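Local coordinates for protein 2'-deoxycytidine 5'-triphosphate deaminase (Agrobacterium tumefaciens, PDB 2R9Q) that probably catalyses the hydrolytic deamination of dCTP to dUTP, a step that supplies precursor for thymidine nucleotide synthesis, at residues Gln39-Asp44 and Phe297-Gly302; Leu100-Asp105 and Ile166-Gly171; Ile202-Asp207 and Leu263-Ala268. All blocks are in the same frame, centred on the assembly; numbering follows the deposited sequence.

Interaction 1: residues Gln39-Asp44 and Phe297-Gly302; sequences QPASLD and FDPGFG
D298 meets the Q39-S42 turn with both its charge and its carbon surface. The polar part is a single hydrogen bond: A41 N donates to D298 OD1 at 3.2 Å. The bond is bent, with an N-H...O angle of 141°, and the donor sits above the carboxylate, 37° out of its plane. Q39 N bonds to S42 O at 2.8 Å, closing the turn whose A41 N faces D298. S42 OG, 4.0 Å from D298 OD1, is buried by the contact and has no polar partner in the model.

Van der Waals packing does the rest. The P40 ring lies across the D298 side chain at about a right angle, with P40 CD 3.7 Å from D298 CG. A first torsion of -80° places D298 CG beside its own backbone N, bringing the carboxylate to the P40-A41 turn. Next to it, the P299 ring presents CD to A41 CB at 3.6 Å. On the far side of P299 the chain makes a type II turn, with F301 N bonded to D298 O at 3.0 Å and G300 at the positive phi such a turn needs.

The contact thus joins the N-terminal and C-terminal dUTPase-like parts. R167 of strand 162-170 binds both A41 O and F297 O, while A276 of strand 275-281 packs against A41 and P299.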
loop_
_atom_site.group_PDB
_atom_site.type_symbol
_atom_site.label_atom_id
_atom_site.label_comp_id
_atom_site.label_asym_id
_atom_site.label_seq_id
_atom_site.Cartn_x
_atom_site.Cartn_y
_atom_site.Cartn_z
ATOM N N GLN B 39 23.283 -24.108 -19.616
ATOM C CA GLN B 39 24.312 -23.473 -18.846
ATOM C C GLN B 39 25.231 -24.600 -18.386
ATOM O O GLN B 39 24.894 -25.783 -18.557
ATOM C CB GLN B 39 23.704 -22.684 -17.672
ATOM C CG GLN B 39 22.591 -21.696 -18.046
ATOM C CD GLN B 39 23.035 -20.667 -19.031
ATOM O OE1 GLN B 39 24.205 -20.299 -19.079
ATOM N NE2 GLN B 39 22.112 -20.214 -19.859
ATOM N N PRO B 40 26.410 -24.245 -17.840
ATOM C CA PRO B 40 27.368 -25.224 -17.305
ATOM C C PRO B 40 26.782 -26.293 -16.349
ATOM O O PRO B 40 27.161 -27.442 -16.456
ATOM C CB PRO B 40 28.396 -24.342 -16.602
ATOM C CG PRO B 40 28.343 -23.054 -17.307
ATOM C CD PRO B 40 26.937 -22.867 -17.748
ATOM N N ALA B 41 25.850 -25.922 -15.459
ATOM C CA ALA B 41 25.252 -26.852 -14.477
ATOM C C ALA B 41 23.721 -26.698 -14.279
ATOM O O ALA B 41 23.190 -27.006 -13.199
ATOM C CB ALA B 41 25.961 -26.716 -13.164
ATOM N N SER B 42 23.036 -26.234 -15.336
ATOM C CA SER B 42 21.585 -26.023 -15.347
ATOM C C SER B 42 21.105 -25.750 -16.768
ATOM O O SER B 42 21.892 -25.563 -17.685
ATOM C CB SER B 42 21.179 -24.859 -14.430
ATOM O OG SER B 42 21.882 -23.667 -14.765
ATOM N N LEU B 43 19.797 -25.742 -16.937
ATOM C CA LEU B 43 19.149 -25.393 -18.177
ATOM C C LEU B 43 18.061 -24.328 -17.957
ATOM O O LEU B 43 17.177 -24.475 -17.126
ATOM C CB LEU B 43 18.559 -26.662 -18.776
ATOM C CG LEU B 43 17.540 -26.587 -19.909
ATOM C CD1 LEU B 43 18.178 -26.320 -21.258
ATOM C CD2 LEU B 43 16.725 -27.847 -19.879
ATOM N N ASP B 44 18.151 -23.243 -18.710
ATOM C CA ASP B 44 17.047 -22.285 -18.884
ATOM C C ASP B 44 15.785 -22.930 -19.448
ATOM O O ASP B 44 15.841 -23.796 -20.326
ATOM C CB ASP B 44 17.452 -21.113 -19.773
ATOM C CG ASP B 44 18.369 -20.139 -19.057
ATOM O OD1 ASP B 44 18.806 -20.463 -17.921
ATOM O OD2 ASP B 44 18.635 -19.055 -19.632
ATOM N N PHE B 297 24.700 -20.823 -8.815
ATOM C CA PHE B 297 26.010 -20.378 -9.264
ATOM C C PHE B 297 26.598 -21.470 -10.140
ATOM O O PHE B 297 26.540 -22.643 -9.798
ATOM C CB PHE B 297 26.916 -20.127 -8.057
ATOM C CG PHE B 297 26.613 -18.864 -7.348
ATOM C CD1 PHE B 297 27.511 -17.825 -7.354
ATOM C CD2 PHE B 297 25.399 -18.689 -6.692
ATOM C CE1 PHE B 297 27.207 -16.641 -6.688
ATOM C CE2 PHE B 297 25.101 -17.524 -6.057
ATOM C CZ PHE B 297 26.004 -16.505 -6.039
ATOM N N ASP B 298 27.155 -21.080 -11.272
ATOM C CA ASP B 298 27.760 -22.043 -12.199
ATOM C C ASP B 298 29.221 -22.316 -11.881
ATOM O O ASP B 298 29.914 -21.437 -11.397
ATOM C CB ASP B 298 27.680 -21.547 -13.653
ATOM C CG ASP B 298 26.317 -21.786 -14.302
ATOM O OD1 ASP B 298 25.764 -22.935 -14.208
ATOM O OD2 ASP B 298 25.831 -20.804 -14.927
ATOM N N PRO B 299 29.691 -23.534 -12.199
ATOM C CA PRO B 299 31.126 -23.814 -12.227
ATOM C C PRO B 299 31.845 -22.748 -13.002
ATOM O O PRO B 299 31.393 -22.377 -14.078
ATOM C CB PRO B 299 31.222 -25.157 -12.967
ATOM C CG PRO B 299 29.906 -25.769 -12.877
ATOM C CD PRO B 299 28.896 -24.723 -12.550
ATOM N N GLY B 300 32.932 -22.246 -12.446
ATOM C CA GLY B 300 33.691 -21.160 -13.081
ATOM C C GLY B 300 33.302 -19.750 -12.644
ATOM O O GLY B 300 33.934 -18.786 -13.075
ATOM N N PHE B 301 32.267 -19.607 -11.805
ATOM C CA PHE B 301 31.898 -18.279 -11.302
ATOM C C PHE B 301 33.096 -17.707 -10.545
ATOM O O PHE B 301 33.754 -18.421 -9.770
ATOM C CB PHE B 301 30.650 -18.304 -10.383
ATOM C CG PHE B 301 30.307 -16.955 -9.778
ATOM C CD1 PHE B 301 29.443 -16.087 -10.421
ATOM C CD2 PHE B 301 30.878 -16.544 -8.583
ATOM C CE1 PHE B 301 29.133 -14.840 -9.865
ATOM C CE2 PHE B 301 30.573 -15.312 -8.034
ATOM C CZ PHE B 301 29.698 -14.462 -8.667
ATOM N N GLY B 302 33.356 -16.421 -10.777
ATOM C CA GLY B 302 34.484 -15.723 -10.182
ATOM C C GLY B 302 35.831 -16.365 -10.466
ATOM O O GLY B 302 36.721 -16.307 -9.637
#

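Interaction 2: residues Leu100-Asp105 and Ile166-Gly171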
loop_
_atom_site.group_PDB
_atom_site.type_symbol
_atom_site.label_atom_id
_atom_site.label_comp_id
_atom_site.label_asym_id
_atom_site.label_seq_id
_atom_site.Cartn_x
_atom_site.Cartn_y
_atom_site.Cartn_z
ATOM N N LEU B 100 9.687 -33.358 -19.237
ATOM C CA LEU B 100 10.623 -34.334 -18.706
ATOM C C LEU B 100 10.127 -35.788 -18.779
ATOM O O LEU B 100 8.934 -36.059 -18.729
ATOM C CB LEU B 100 11.008 -33.968 -17.265
ATOM C CG LEU B 100 11.713 -32.625 -17.023
ATOM C CD1 LEU B 100 11.779 -32.364 -15.525
ATOM C CD2 LEU B 100 13.126 -32.555 -17.680
ATOM N N ALA B 101 11.091 -36.689 -18.964
ATOM C CA ALA B 101 10.973 -38.119 -18.678
ATOM C C ALA B 101 12.320 -38.540 -18.034
ATOM O O ALA B 101 13.225 -39.052 -18.684
ATOM C CB ALA B 101 10.679 -38.888 -19.940
ATOM N N LEU B 102 12.449 -38.261 -16.743
ATOM C CA LEU B 102 13.694 -38.455 -15.997
ATOM C C LEU B 102 14.010 -39.932 -15.635
ATOM O O LEU B 102 13.123 -40.676 -15.195
ATOM C CB LEU B 102 13.653 -37.617 -14.711
ATOM C CG LEU B 102 14.431 -36.289 -14.646
ATOM C CD1 LEU B 102 14.421 -35.526 -15.953
ATOM C CD2 LEU B 102 13.885 -35.446 -13.484
ATOM N N PRO B 103 15.283 -40.351 -15.800
ATOM C CA PRO B 103 15.776 -41.598 -15.191
ATOM C C PRO B 103 15.432 -41.669 -13.700
ATOM O O PRO B 103 15.559 -40.657 -13.014
ATOM C CB PRO B 103 17.295 -41.500 -15.368
ATOM C CG PRO B 103 17.495 -40.614 -16.548
ATOM C CD PRO B 103 16.323 -39.662 -16.578
ATOM N N ALA B 104 15.028 -42.840 -13.206
ATOM C CA ALA B 104 14.522 -43.003 -11.833
ATOM C C ALA B 104 15.492 -42.607 -10.698
ATOM O O ALA B 104 15.054 -42.382 -9.562
ATOM C CB ALA B 104 14.019 -44.441 -11.616
ATOM N N ASP B 105 16.791 -42.538 -11.009
ATOM C CA ASP B 105 17.821 -42.048 -10.055
ATOM C C ASP B 105 18.119 -40.527 -10.140
ATOM O O ASP B 105 18.902 -39.989 -9.351
ATOM C CB ASP B 105 19.126 -42.863 -10.199
ATOM C CG ASP B 105 19.825 -42.670 -11.554
ATOM O OD1 ASP B 105 19.160 -42.617 -12.618
ATOM O OD2 ASP B 105 21.073 -42.598 -11.549
ATOM N N ILE B 166 16.543 -24.962 -14.404
ATOM C CA ILE B 166 16.449 -26.264 -13.771
ATOM C C ILE B 166 17.848 -26.938 -13.726
ATOM O O ILE B 166 18.550 -27.015 -14.735
ATOM C CB ILE B 166 15.363 -27.124 -14.485
ATOM C CG1 ILE B 166 15.083 -28.434 -13.747
ATOM C CG2 ILE B 166 15.713 -27.431 -15.923
ATOM C CD1 ILE B 166 14.000 -29.230 -14.408
ATOM N N ARG B 167 18.249 -27.379 -12.536
ATOM C CA ARG B 167 19.491 -28.127 -12.322
ATOM C C ARG B 167 19.157 -29.593 -12.052
ATOM O O ARG B 167 18.316 -29.897 -11.220
ATOM C CB ARG B 167 20.249 -27.521 -11.143
ATOM C CG ARG B 167 21.492 -28.264 -10.673
ATOM C CD ARG B 167 22.315 -27.386 -9.746
ATOM N NE ARG B 167 22.981 -26.268 -10.442
ATOM C CZ ARG B 167 23.774 -25.380 -9.855
ATOM N NH1 ARG B 167 23.989 -25.437 -8.561
ATOM N NH2 ARG B 167 24.345 -24.417 -10.565
ATOM N N PHE B 168 19.811 -30.490 -12.777
ATOM C CA PHE B 168 19.608 -31.947 -12.636
ATOM C C PHE B 168 20.709 -32.580 -11.822
ATOM O O PHE B 168 21.856 -32.160 -11.900
ATOM C CB PHE B 168 19.547 -32.628 -14.003
ATOM C CG PHE B 168 18.549 -32.023 -14.931
ATOM C CD1 PHE B 168 17.269 -32.506 -14.990
ATOM C CD2 PHE B 168 18.900 -30.961 -15.748
ATOM C CE1 PHE B 168 16.351 -31.942 -15.817
ATOM C CE2 PHE B 168 17.990 -30.402 -16.589
ATOM C CZ PHE B 168 16.714 -30.891 -16.627
ATOM N N ARG B 169 20.352 -33.596 -11.038
ATOM C CA ARG B 169 21.317 -34.291 -10.186
ATOM C C ARG B 169 21.026 -35.787 -9.916
ATOM O O ARG B 169 19.879 -36.238 -9.986
ATOM C CB ARG B 169 21.430 -33.539 -8.864
ATOM C CG ARG B 169 20.137 -33.454 -8.100
ATOM C CD ARG B 169 20.335 -32.836 -6.741
ATOM N NE ARG B 169 20.924 -31.500 -6.762
ATOM C CZ ARG B 169 20.287 -30.384 -7.120
ATOM N NH1 ARG B 169 19.038 -30.404 -7.569
ATOM N NH2 ARG B 169 20.927 -29.234 -7.057
ATOM N N ILE B 170 22.077 -36.552 -9.626
ATOM C CA ILE B 170 21.927 -37.915 -9.086
ATOM C C ILE B 170 22.450 -37.907 -7.659
ATOM O O ILE B 170 23.595 -37.592 -7.419
ATOM C CB ILE B 170 22.612 -38.994 -9.956
ATOM C CG1 ILE B 170 22.021 -38.955 -11.385
ATOM C CG2 ILE B 170 22.412 -40.407 -9.339
ATOM C CD1 ILE B 170 23.010 -39.204 -12.498
ATOM N N GLY B 171 21.559 -38.209 -6.717
ATOM C CA GLY B 171 21.811 -38.016 -5.291
ATOM C C GLY B 171 21.919 -36.551 -4.894
ATOM O O GLY B 171 21.429 -35.655 -5.576
#
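L100 and L102 face I166 and F168 between two antiparallel sheets of the N-terminal dUTPase-like domain. Strand 91-101, which ends in the first segment, and strand 162-170 belong to different sheets. Their touching parts run only 16° apart in direction. At the level of L102 and F168 the CA atoms are 9.4 Å apart, a spacing that fits side chains packed between layers; the chains then converge, and the CA atoms of D105 and I170 come within 5.9 Å.

The apolar contacts centre on the forked end of L100. Chi1 (-61°) carries its CG toward the second segment, and the fork beyond it gives each methyl its own partner. CD1 meets I166 CD1 tip to tip at 4.0 Å, whereas CD2 comes to the edge of the F168 ring, near its plane, 3.8 Å from CE1. L102 CD1 approaches the same F168 CE1 at 4.1 Å, with the two side chains roughly perpendicular. Within its own strand, I166 lays CG1 over one face of the F168 ring, 4.1 Å above the plane and offset toward the rim. I136 touches L100, L102 and I166, and L27 touches L100 and F168, extending this apolar layer.

R169 turns its polar end away from the first segment and forms a salt bridge with E338 and a hydrogen bond with S109. At the solvent-exposed end, D105 reaches I170 through packing alone: the CG2 methyl of I170 lies 3.4 Å from D105 OD2 and 3.5 Å from the backbone D105 O.

Interaction 3: residues Ile202-Asp207 and Leu263-Ala268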
loop_
_atom_site.group_PDB
_atom_site.type_symbol
_atom_site.label_atom_id
_atom_site.label_comp_id
_atom_site.label_asym_id
_atom_site.label_seq_id
_atom_site.Cartn_x
_atom_site.Cartn_y
_atom_site.Cartn_z
ATOM N N ILE B 202 29.774 -21.611 2.892
ATOM C CA ILE B 202 30.476 -20.338 3.155
ATOM C C ILE B 202 29.486 -19.160 3.319
ATOM O O ILE B 202 28.515 -19.057 2.595
ATOM C CB ILE B 202 31.661 -20.060 2.148
ATOM C CG1 ILE B 202 31.259 -19.184 0.947
ATOM C CG2 ILE B 202 32.319 -21.378 1.675
ATOM C CD1 ILE B 202 31.654 -17.732 1.101
ATOM N N ALA B 203 29.725 -18.306 4.313
ATOM C CA ALA B 203 28.796 -17.238 4.676
ATOM C C ALA B 203 29.068 -15.952 3.899
ATOM O O ALA B 203 30.209 -15.582 3.642
ATOM C CB ALA B 203 28.813 -16.976 6.197
ATOM N N LEU B 204 27.996 -15.294 3.498
ATOM C CA LEU B 204 28.085 -14.068 2.735
ATOM C C LEU B 204 27.561 -12.904 3.571
ATOM O O LEU B 204 26.491 -12.975 4.160
ATOM C CB LEU B 204 27.342 -14.209 1.395
ATOM C CG LEU B 204 27.980 -15.203 0.385
ATOM C CD1 LEU B 204 27.045 -15.593 -0.726
ATOM C CD2 LEU B 204 29.268 -14.707 -0.194
ATOM N N SER B 205 28.337 -11.835 3.630
ATOM C CA SER B 205 27.966 -10.670 4.397
ATOM C C SER B 205 27.815 -9.457 3.476
ATOM O O SER B 205 28.312 -9.448 2.364
ATOM C CB SER B 205 28.987 -10.413 5.515
ATOM O OG SER B 205 30.266 -10.194 4.981
ATOM N N ILE B 206 27.106 -8.443 3.971
ATOM C CA ILE B 206 26.711 -7.310 3.149
ATOM C C ILE B 206 27.729 -6.172 3.190
ATOM O O ILE B 206 28.200 -5.801 4.246
ATOM C CB ILE B 206 25.254 -6.814 3.506
ATOM C CG1 ILE B 206 24.615 -6.135 2.294
ATOM C CG2 ILE B 206 25.240 -5.942 4.739
ATOM C CD1 ILE B 206 24.060 -7.144 1.286
ATOM N N ASP B 207 28.053 -5.629 2.022
ATOM C CA ASP B 207 28.928 -4.483 1.913
ATOM C C ASP B 207 28.120 -3.210 1.766
ATOM O O ASP B 207 27.542 -2.950 0.709
ATOM C CB ASP B 207 29.837 -4.624 0.711
ATOM C CG ASP B 207 31.034 -3.698 0.775
ATOM O OD1 ASP B 207 30.928 -2.540 1.271
ATOM O OD2 ASP B 207 32.107 -4.154 0.328
ATOM N N LEU B 263 21.852 -5.245 -3.782
ATOM C CA LEU B 263 22.997 -4.995 -2.952
ATOM C C LEU B 263 24.105 -5.999 -3.236
ATOM O O LEU B 263 23.918 -6.976 -3.974
ATOM C CB LEU B 263 22.580 -5.018 -1.472
ATOM C CG LEU B 263 21.564 -3.972 -1.003
ATOM C CD1 LEU B 263 21.106 -4.325 0.393
ATOM C CD2 LEU B 263 22.148 -2.555 -1.078
ATOM N N VAL B 264 25.274 -5.740 -2.650
ATOM C CA VAL B 264 26.470 -6.537 -2.918
ATOM C C VAL B 264 27.148 -7.120 -1.648
ATOM O O VAL B 264 27.233 -6.485 -0.606
ATOM C CB VAL B 264 27.473 -5.789 -3.929
ATOM C CG1 VAL B 264 27.343 -4.302 -3.845
ATOM C CG2 VAL B 264 28.903 -6.231 -3.740
ATOM N N SER B 265 27.582 -8.366 -1.776
ATOM C CA SER B 265 28.385 -9.047 -0.771
ATOM C C SER B 265 29.779 -8.428 -0.564
ATOM O O SER B 265 30.395 -7.943 -1.504
ATOM C CB SER B 265 28.521 -10.539 -1.127
ATOM O OG SER B 265 29.460 -10.786 -2.155
ATOM N N ARG B 266 30.275 -8.463 0.667
ATOM C CA ARG B 266 31.673 -8.089 0.928
ATOM C C ARG B 266 32.618 -9.130 0.332
ATOM O O ARG B 266 33.628 -8.776 -0.273
ATOM C CB ARG B 266 31.956 -7.965 2.421
ATOM C CG ARG B 266 31.230 -6.839 3.106
ATOM C CD ARG B 266 31.825 -6.553 4.470
ATOM N NE ARG B 266 31.924 -7.788 5.212
ATOM C CZ ARG B 266 32.911 -8.117 6.035
ATOM N NH1 ARG B 266 33.947 -7.305 6.266
ATOM N NH2 ARG B 266 32.860 -9.293 6.624
ATOM N N GLU B 267 32.270 -10.407 0.479
ATOM C CA GLU B 267 33.097 -11.494 -0.031
ATOM C C GLU B 267 33.110 -11.607 -1.559
ATOM O O GLU B 267 32.066 -11.590 -2.213
ATOM C CB GLU B 267 32.696 -12.826 0.582
ATOM C CG GLU B 267 32.771 -12.845 2.080
ATOM C CD GLU B 267 31.557 -12.255 2.756
ATOM O OE1 GLU B 267 30.576 -11.947 2.034
ATOM O OE2 GLU B 267 31.581 -12.106 4.012
ATOM N N ALA B 268 34.328 -11.676 -2.102
ATOM C CA ALA B 268 34.589 -12.048 -3.484
ATOM C C ALA B 268 34.684 -13.579 -3.480
ATOM O O ALA B 268 35.573 -14.143 -2.853
ATOM C CB ALA B 268 35.883 -11.412 -3.976
HETATM O O HOH W 1 25.638 -3.390 -1.119
#
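S205 is held between R266 and E267, which approach its hydroxyl with different geometry. The R266 guanidinium comes edge-on and side-on: NE lies 2.9 Å and NH2 3.2 Å from S205 OG, which is within 7° of the guanidinium plane. E267 curls back at chi2 (82°), bringing its carboxylate to S205, and both oxygens are met on their syn sides. OE1 accepts S205 N at 2.8 Å in a nearly straight bond (171°), and OE2 accepts a hydrogen bond from S205 OG at 2.5 Å. Lower in its chain, R266 lays CG against D207 CA, 3.5 Å away, the two side chains crossing at about a right angle. The D207 carboxylate turns instead to R312 and the backbone N of K209. I206 CD1 packs on L263 CB.

These side chains surround a single antiparallel beta bridge, with I206 and S265 as a non-hydrogen-bonded pair. R266 N to S205 O and D207 N to V264 O (2.9 Å) flank it, and one water joins D207 O to V264 N. The bridge links the end of strand 202-205, in one sheet, to strand 261-269, in another; the latter turns a corner at R266-E267.

S205 therefore has its N, O and OG all bonded, with OG donating once and accepting twice; the nearby guanidinium probably helps keep the E267 carboxylate ionised.

The segments of interaction 1 bracket both of the others along the chain: 39-44 comes first, interaction 2 closes at 171, interaction 3 follows, and 297-302 comes last. Interaction 2 lies within the N-terminal dUTPase-like part and interaction 3 within the C-terminal one, their centres about 31 Å apart on opposite sides of the chain's centre. Interaction 1 joins the two parts, about 17 Å from interaction 2 and 20 Å from interaction 3, centre to centre. It touches interaction 2 directly, since strands 42-46 and 162-170 are sheet neighbours, with L43 N probably bonded to I166 O at 2.8 Å. Two related domains are thus each packed internally and also joined to one another.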